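Local atomic coordinates of kelch repeat and BTB domain-containing protein A55 (PDB entry 6I2M), a protein that probably acts as a substrate-specific adapter of CUL3-containing E3 ubiquitin ligases, marking host proteins for degradation, with its BTB domain binding CUL3. Residues I25-D29 and E30-A34; L49-N52 and N53-D56; K160-E164 and E165-K169. One frame throughout, in Å; residues are numbered along the deposited sequence.

Contact 1: residues I25-D29 and E30-A34; sequences IVIND and ERINA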
loop_
_atom_site.group_PDB
_atom_site.type_symbol
_atom_site.label_atom_id
_atom_site.label_comp_id
_atom_site.label_asym_id
_atom_site.label_seq_id
_atom_site.Cartn_x
_atom_site.Cartn_y
_atom_site.Cartn_z
ATOM N N ILE A 25 7.350 -1.391 -19.716
ATOM C CA ILE A 25 8.261 -2.537 -19.783
ATOM C C ILE A 25 8.004 -3.308 -21.082
ATOM O O ILE A 25 6.874 -3.725 -21.340
ATOM C CB ILE A 25 8.194 -3.418 -18.499
ATOM C CG1 ILE A 25 8.624 -2.603 -17.258
ATOM C CG2 ILE A 25 9.053 -4.688 -18.639
ATOM C CD1 ILE A 25 7.931 -2.974 -15.961
ATOM N N VAL A 26 9.059 -3.464 -21.901
ATOM C CA VAL A 26 9.005 -4.138 -23.198
ATOM C C VAL A 26 9.710 -5.501 -23.159
ATOM O O VAL A 26 10.907 -5.582 -22.866
ATOM C CB VAL A 26 9.519 -3.219 -24.346
ATOM C CG1 VAL A 26 9.639 -3.975 -25.670
ATOM C CG2 VAL A 26 8.621 -1.998 -24.514
ATOM N N ILE A 27 8.945 -6.566 -23.455
ATOM C CA ILE A 27 9.413 -7.952 -23.538
ATOM C C ILE A 27 9.054 -8.435 -24.949
ATOM O O ILE A 27 7.899 -8.785 -25.212
ATOM C CB ILE A 27 8.840 -8.861 -22.403
ATOM C CG1 ILE A 27 9.146 -8.288 -21.004
ATOM C CG2 ILE A 27 9.359 -10.302 -22.521
ATOM C CD1 ILE A 27 7.965 -8.273 -20.080
ATOM N N ASN A 28 10.050 -8.389 -25.861
ATOM C CA ASN A 28 9.963 -8.754 -27.282
ATOM C C ASN A 28 8.943 -7.885 -28.050
ATOM O O ASN A 28 9.353 -6.931 -28.715
ATOM C CB ASN A 28 9.720 -10.263 -27.486
ATOM C CG ASN A 28 10.820 -11.147 -26.948
ATOM O OD1 ASN A 28 11.973 -11.100 -27.394
ATOM N ND2 ASN A 28 10.481 -11.988 -25.983
ATOM N N ASP A 29 7.633 -8.198 -27.940
ATOM C CA ASP A 29 6.548 -7.471 -28.615
ATOM C C ASP A 29 5.427 -7.040 -27.654
ATOM O O ASP A 29 4.520 -6.305 -28.056
ATOM C CB ASP A 29 5.978 -8.311 -29.774
ATOM C CG ASP A 29 6.965 -8.569 -30.895
ATOM O OD1 ASP A 29 7.352 -7.597 -31.582
ATOM O OD2 ASP A 29 7.344 -9.743 -31.093
ATOM N N GLU A 30 5.500 -7.490 -26.388
ATOM C CA GLU A 30 4.519 -7.191 -25.342
ATOM C C GLU A 30 4.906 -5.948 -24.532
ATOM O O GLU A 30 6.094 -5.702 -24.311
ATOM C CB GLU A 30 4.338 -8.402 -24.412
ATOM C CG GLU A 30 3.712 -9.624 -25.070
ATOM C CD GLU A 30 2.196 -9.718 -25.077
ATOM O OE1 GLU A 30 1.520 -8.692 -24.834
ATOM O OE2 GLU A 30 1.683 -10.831 -25.334
ATOM N N ARG A 31 3.895 -5.176 -24.084
ATOM C CA ARG A 31 4.083 -3.945 -23.308
ATOM C C ARG A 31 3.241 -3.918 -22.029
ATOM O O ARG A 31 2.047 -4.226 -22.071
ATOM C CB ARG A 31 3.778 -2.706 -24.168
ATOM C CG ARG A 31 4.887 -2.333 -25.142
ATOM C CD ARG A 31 4.474 -1.173 -26.024
ATOM N NE ARG A 31 5.597 -0.652 -26.803
ATOM C CZ ARG A 31 6.306 0.423 -26.472
ATOM N NH1 ARG A 31 6.015 1.109 -25.373
ATOM N NH2 ARG A 31 7.309 0.825 -27.241
ATOM N N ILE A 32 3.872 -3.549 -20.894
ATOM C CA ILE A 32 3.223 -3.428 -19.581
ATOM C C ILE A 32 3.463 -2.011 -19.048
ATOM O O ILE A 32 4.613 -1.618 -18.846
ATOM C CB ILE A 32 3.682 -4.512 -18.553
ATOM C CG1 ILE A 32 3.674 -5.940 -19.149
ATOM C CG2 ILE A 32 2.837 -4.441 -17.266
ATOM C CD1 ILE A 32 4.741 -6.878 -18.569
ATOM N N ASN A 33 2.375 -1.252 -18.825
ATOM C CA ASN A 33 2.432 0.115 -18.309
ATOM C C ASN A 33 2.265 0.132 -16.790
ATOM O O ASN A 33 1.324 -0.468 -16.263
ATOM C CB ASN A 33 1.390 1.007 -18.990
ATOM C CG ASN A 33 1.708 1.320 -20.431
ATOM O OD1 ASN A 33 2.546 2.175 -20.738
ATOM N ND2 ASN A 33 1.039 0.640 -21.348
ATOM N N ALA A 34 3.193 0.804 -16.089
ATOM C CA ALA A 34 3.194 0.914 -14.629
ATOM C C ALA A 34 3.720 2.280 -14.151
ATOM O O ALA A 34 3.906 3.190 -14.964
ATOM C CB ALA A 34 4.015 -0.220 -14.023
#
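V26 holds CG1 anti to its backbone N (chi1 173°), which leaves CG2 anti to the carbonyl carbon and turned toward R31, while the R31 side chain leaves beside its own N and runs extended from CG to NE, which lays the guanidinium flat along the valine. The two side chains lie side by side and point the same way across a beta hairpin of the BTB domain, formed by strands 23-27 and 30-34 around the short N28-D29 turn. V26 CG2 stands 3.9 Å above the guanidinium plane, over its centre, and also touches R31 CG at 3.8 Å. A beta-branched valine offers a compact apolar surface to the face of the cation, leaving the N-H groups at the rim to polar partners; NH2 forms a salt bridge with E61 of strand 61-63, on the far side of strand 23-27.

V26 and R31 are an antiparallel non-hydrogen-bonded pair, and their CA-H groups point to carbonyls of the flanking pairs, R31 CA to I25 O and V26 CA to E30 O. The flanking pairs are hydrogen-bonded. I25 N gives a bond to I32 O at 2.9 Å and I32 N returns one to I25 O; I27 and E30 exchange another two next to the turn, where polar N28 and D29 suit the solvent-exposed bend.

The other face carries the branched apolar chains of I25, I27 and I32, with I25 and I32 resting on I76 of helix 69-79. I27 and I32 cross obliquely there, their CD1 methyls meeting at 3.8 Å.

Contact 2: residues L49-N52 and N53-D56; sequences LFSN and NFID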
loop_
_atom_site.group_PDB
_atom_site.type_symbol
_atom_site.label_atom_id
_atom_site.label_comp_id
_atom_site.label_asym_id
_atom_site.label_seq_id
_atom_site.Cartn_x
_atom_site.Cartn_y
_atom_site.Cartn_z
ATOM N N LEU A 49 17.743 1.576 -10.794
ATOM C CA LEU A 49 17.565 2.029 -12.175
ATOM C C LEU A 49 17.132 3.499 -12.209
ATOM O O LEU A 49 17.792 4.293 -12.869
ATOM C CB LEU A 49 16.570 1.124 -12.942
ATOM C CG LEU A 49 16.319 1.424 -14.433
ATOM C CD1 LEU A 49 17.545 1.132 -15.282
ATOM C CD2 LEU A 49 15.151 0.617 -14.953
ATOM N N PHE A 50 16.063 3.862 -11.465
ATOM C CA PHE A 50 15.544 5.233 -11.393
ATOM C C PHE A 50 16.114 5.980 -10.172
ATOM O O PHE A 50 15.358 6.494 -9.343
ATOM C CB PHE A 50 13.995 5.249 -11.396
ATOM C CG PHE A 50 13.299 4.303 -12.351
ATOM C CD1 PHE A 50 13.515 4.387 -13.722
ATOM C CD2 PHE A 50 12.379 3.371 -11.884
ATOM C CE1 PHE A 50 12.864 3.518 -14.602
ATOM C CE2 PHE A 50 11.727 2.505 -12.765
ATOM C CZ PHE A 50 11.975 2.583 -14.117
ATOM N N SER A 51 17.457 6.041 -10.077
ATOM C CA SER A 51 18.177 6.686 -8.975
ATOM C C SER A 51 18.850 8.014 -9.365
ATOM O O SER A 51 19.454 8.663 -8.504
ATOM C CB SER A 51 19.201 5.722 -8.379
ATOM O OG SER A 51 20.182 5.359 -9.335
ATOM N N ASN A 52 18.731 8.416 -10.657
ATOM C CA ASN A 52 19.302 9.633 -11.263
ATOM C C ASN A 52 20.846 9.650 -11.217
ATOM O O ASN A 52 21.454 10.722 -11.163
ATOM C CB ASN A 52 18.685 10.922 -10.672
ATOM C CG ASN A 52 17.175 10.985 -10.723
ATOM O OD1 ASN A 52 16.542 10.750 -11.761
ATOM N ND2 ASN A 52 16.565 11.322 -9.597
ATOM N N ASN A 53 21.469 8.456 -11.277
ATOM C CA ASN A 53 22.924 8.272 -11.233
ATOM C C ASN A 53 23.491 7.634 -12.512
ATOM O O ASN A 53 24.714 7.580 -12.673
ATOM C CB ASN A 53 23.315 7.439 -10.003
ATOM C CG ASN A 53 23.089 8.141 -8.687
ATOM O OD1 ASN A 53 23.832 9.046 -8.300
ATOM N ND2 ASN A 53 22.061 7.732 -7.963
ATOM N N PHE A 54 22.610 7.159 -13.414
ATOM C CA PHE A 54 22.991 6.486 -14.662
ATOM C C PHE A 54 22.276 7.081 -15.896
ATOM O O PHE A 54 21.381 7.914 -15.739
ATOM C CB PHE A 54 22.722 4.967 -14.540
ATOM C CG PHE A 54 23.309 4.313 -13.308
ATOM C CD1 PHE A 54 22.518 4.051 -12.193
ATOM C CD2 PHE A 54 24.658 3.977 -13.253
ATOM C CE1 PHE A 54 23.065 3.461 -11.049
ATOM C CE2 PHE A 54 25.204 3.391 -12.105
ATOM C CZ PHE A 54 24.405 3.136 -11.012
ATOM N N ILE A 55 22.687 6.666 -17.117
ATOM C CA ILE A 55 22.083 7.121 -18.382
ATOM C C ILE A 55 20.664 6.577 -18.579
ATOM O O ILE A 55 19.841 7.240 -19.215
ATOM C CB ILE A 55 22.965 6.858 -19.637
ATOM C CG1 ILE A 55 23.628 5.457 -19.610
ATOM C CG2 ILE A 55 23.984 7.979 -19.840
ATOM C CD1 ILE A 55 24.003 4.882 -20.978
ATOM N N ASP A 56 20.385 5.374 -18.033
ATOM C CA ASP A 56 19.092 4.686 -18.129
ATOM C C ASP A 56 18.078 5.165 -17.074
ATOM O O ASP A 56 16.934 4.710 -17.086
ATOM C CB ASP A 56 19.277 3.155 -18.012
ATOM C CG ASP A 56 20.533 2.584 -18.641
ATOM O OD1 ASP A 56 20.711 2.747 -19.868
ATOM O OD2 ASP A 56 21.330 1.960 -17.908
#
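From L49 at the end of helix 44-49 to D56 the chain doubles back, the CA 49-to-52 and CA 53-to-56 directions lying 126° apart, with a positive phi at N52 helping to make the bend. L49 and D56 close the mouth of this loop: L49 CD1 reaches D56 CB at 3.8 Å, the two side chains crossing at about a right angle. Farther in, S51 has its hydroxyl between backbone N and carbonyl carbon (chi1 62°), turned toward N53 and F54. A small hydroxyl suits this spot, since it can bond to I48 O in the preceding helix and also accept a weak bond from N53 ND2, long at 3.3 Å but nearly straight at 173°. The same OG approaches F54 CE1 obliquely at 3.9 Å. N53 CB lies over one face of the F54 ring, offset toward its rim.

D56 OD2 and N53 O are hydrogen-bonded to polar side-chain groups of a different protein chain; L49 packs on an aromatic side chain of that chain and F54 on an apolar one, consistent with CUL3 binding. S57 OG ties L49 O and F54 N together. The loop leads from helix 44-49 toward strand 61-63, while F50 rests on K36 and S40 of helix 36-42.

Contact 3: residues K160-E164 and E165-K169; sequences KYLTE and ESMIK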
loop_
_atom_site.group_PDB
_atom_site.type_symbol
_atom_site.label_atom_id
_atom_site.label_comp_id
_atom_site.label_asym_id
_atom_site.label_seq_id
_atom_site.Cartn_x
_atom_site.Cartn_y
_atom_site.Cartn_z
ATOM N N LYS A 160 17.083 -39.249 -16.382
ATOM C CA LYS A 160 18.031 -39.121 -17.495
ATOM C C LYS A 160 18.705 -37.739 -17.578
ATOM O O LYS A 160 19.821 -37.638 -18.090
ATOM C CB LYS A 160 17.369 -39.501 -18.838
ATOM C CG LYS A 160 16.113 -38.696 -19.190
ATOM C CD LYS A 160 15.499 -39.147 -20.504
ATOM C CE LYS A 160 14.259 -38.355 -20.839
ATOM N NZ LYS A 160 13.689 -38.753 -22.151
ATOM N N TYR A 161 18.027 -36.687 -17.075
ATOM C CA TYR A 161 18.515 -35.304 -17.095
ATOM C C TYR A 161 19.616 -35.011 -16.064
ATOM O O TYR A 161 20.323 -34.010 -16.212
ATOM C CB TYR A 161 17.349 -34.307 -16.957
ATOM C CG TYR A 161 16.310 -34.428 -18.052
ATOM C CD1 TYR A 161 16.506 -33.837 -19.297
ATOM C CD2 TYR A 161 15.125 -35.125 -17.840
ATOM C CE1 TYR A 161 15.555 -33.949 -20.310
ATOM C CE2 TYR A 161 14.163 -35.240 -18.843
ATOM C CZ TYR A 161 14.383 -34.652 -20.079
ATOM O OH TYR A 161 13.440 -34.763 -21.071
ATOM N N LEU A 162 19.770 -35.877 -15.036
ATOM C CA LEU A 162 20.792 -35.722 -13.993
ATOM C C LEU A 162 22.191 -35.960 -14.559
ATOM O O LEU A 162 22.446 -37.001 -15.171
ATOM C CB LEU A 162 20.517 -36.638 -12.783
ATOM C CG LEU A 162 19.328 -36.262 -11.890
ATOM C CD1 LEU A 162 18.811 -37.467 -11.145
ATOM C CD2 LEU A 162 19.691 -35.158 -10.902
ATOM N N THR A 163 23.083 -34.969 -14.376
ATOM C CA THR A 163 24.467 -34.975 -14.871
ATOM C C THR A 163 25.360 -36.009 -14.165
ATOM O O THR A 163 24.994 -36.524 -13.106
ATOM C CB THR A 163 25.072 -33.557 -14.814
ATOM O OG1 THR A 163 25.010 -33.061 -13.476
ATOM C CG2 THR A 163 24.390 -32.580 -15.770
ATOM N N GLU A 164 26.531 -36.305 -14.773
ATOM C CA GLU A 164 27.545 -37.243 -14.277
ATOM C C GLU A 164 28.098 -36.788 -12.917
ATOM O O GLU A 164 28.263 -37.618 -12.022
ATOM C CB GLU A 164 28.684 -37.377 -15.305
ATOM C CG GLU A 164 29.648 -38.520 -15.038
ATOM C CD GLU A 164 30.957 -38.414 -15.794
ATOM O OE1 GLU A 164 31.976 -38.052 -15.164
ATOM O OE2 GLU A 164 30.965 -38.689 -17.015
ATOM N N GLU A 165 28.365 -35.472 -12.772
ATOM C CA GLU A 165 28.881 -34.836 -11.552
ATOM C C GLU A 165 27.865 -34.936 -10.409
ATOM O O GLU A 165 28.260 -35.118 -9.255
ATOM C CB GLU A 165 29.242 -33.358 -11.808
ATOM C CG GLU A 165 30.394 -33.136 -12.780
ATOM C CD GLU A 165 30.061 -33.187 -14.262
ATOM O OE1 GLU A 165 30.960 -33.558 -15.051
ATOM O OE2 GLU A 165 28.913 -32.856 -14.638
ATOM N N SER A 166 26.562 -34.820 -10.742
ATOM C CA SER A 166 25.443 -34.913 -9.802
ATOM C C SER A 166 25.301 -36.335 -9.250
ATOM O O SER A 166 24.996 -36.498 -8.068
ATOM C CB SER A 166 24.145 -34.478 -10.475
ATOM O OG SER A 166 24.202 -33.116 -10.865
ATOM N N MET A 167 25.537 -37.355 -10.107
ATOM C CA MET A 167 25.479 -38.777 -9.752
ATOM C C MET A 167 26.588 -39.149 -8.770
ATOM O O MET A 167 26.347 -39.938 -7.855
ATOM C CB MET A 167 25.547 -39.661 -11.008
ATOM C CG MET A 167 24.229 -39.776 -11.744
ATOM S SD MET A 167 23.022 -40.814 -10.886
ATOM C CE MET A 167 21.840 -39.590 -10.404
ATOM N N ILE A 168 27.793 -38.564 -8.953
ATOM C CA ILE A 168 28.958 -38.765 -8.086
ATOM C C ILE A 168 28.656 -38.165 -6.703
ATOM O O ILE A 168 28.913 -38.822 -5.696
ATOM C CB ILE A 168 30.266 -38.203 -8.735
ATOM C CG1 ILE A 168 30.620 -38.974 -10.030
ATOM C CG2 ILE A 168 31.455 -38.221 -7.750
ATOM C CD1 ILE A 168 31.479 -38.198 -11.054
ATOM N N LYS A 169 28.066 -36.947 -6.670
ATOM C CA LYS A 169 27.681 -36.211 -5.458
ATOM C C LYS A 169 26.654 -36.979 -4.608
ATOM O O LYS A 169 26.746 -36.955 -3.378
ATOM C CB LYS A 169 27.142 -34.816 -5.831
ATOM C CG LYS A 169 27.118 -33.822 -4.675
ATOM C CD LYS A 169 26.411 -32.532 -5.056
ATOM C CE LYS A 169 26.281 -31.598 -3.880
ATOM N NZ LYS A 169 25.536 -30.363 -4.241
#
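T163 and S166 meet through their hydroxyls at the start of helix 164-171: S166 OG donates to T163 OG1 over 2.7 Å. T163 is the N-cap, and its OG1 sits between backbone N and carbonyl carbon (chi1 57°), turned toward the first helical turn, where the serine three residues on reaches back to it. Threonine and serine suit these positions because a short hydroxyl chain can bond so close to the backbone. The helix begins with M167 N bonded to T163 O at 3.2 Å and I168 N to E164 O; I168 CD1 rests on that same E164 O at 3.4 Å.

Just before the cap, L162 CD1 touches M167 CE at 3.8 Å, the two chains crossing at about a right angle. This pairing of the residues before and four after the N-cap is a hydrophobic staple, made possible by the bends in the flexible methionine. W191 of helix 184-195 holds the staple from outside, packing on M167 and bonding through NE1 to L162 O, while I124 of helix 120-132 covers L162.

E164 and E165 bring two carboxylates, with OE1 atoms 4.6 Å apart, to the first turn; their mutual repulsion is probably offset in part by the positive end of the helix dipole.

Overall arrangement
Each contact is local, and the three sit in different structural settings: a hairpin, a loop and a helix start. Contacts 1 and 2 share the BTB domain, their centres about 20 Å apart, and follow one another in sequence; contact 3 lies in the BACK region, its centre about 38 Å from that of contact 1 and on the opposite side of the chain's centre. Contact 1 is two-sided, with buried isoleucines on one face and the V26-R31 pair, with its salt-bridged cation, on the other, and backbone bonds do most of the joining. Contact 2, without regular structure, uses side chains and is met by another protein. Contact 3 combines hydroxyl capping with an apolar clasp, its buried side against neighbouring helices and its acids at the surface.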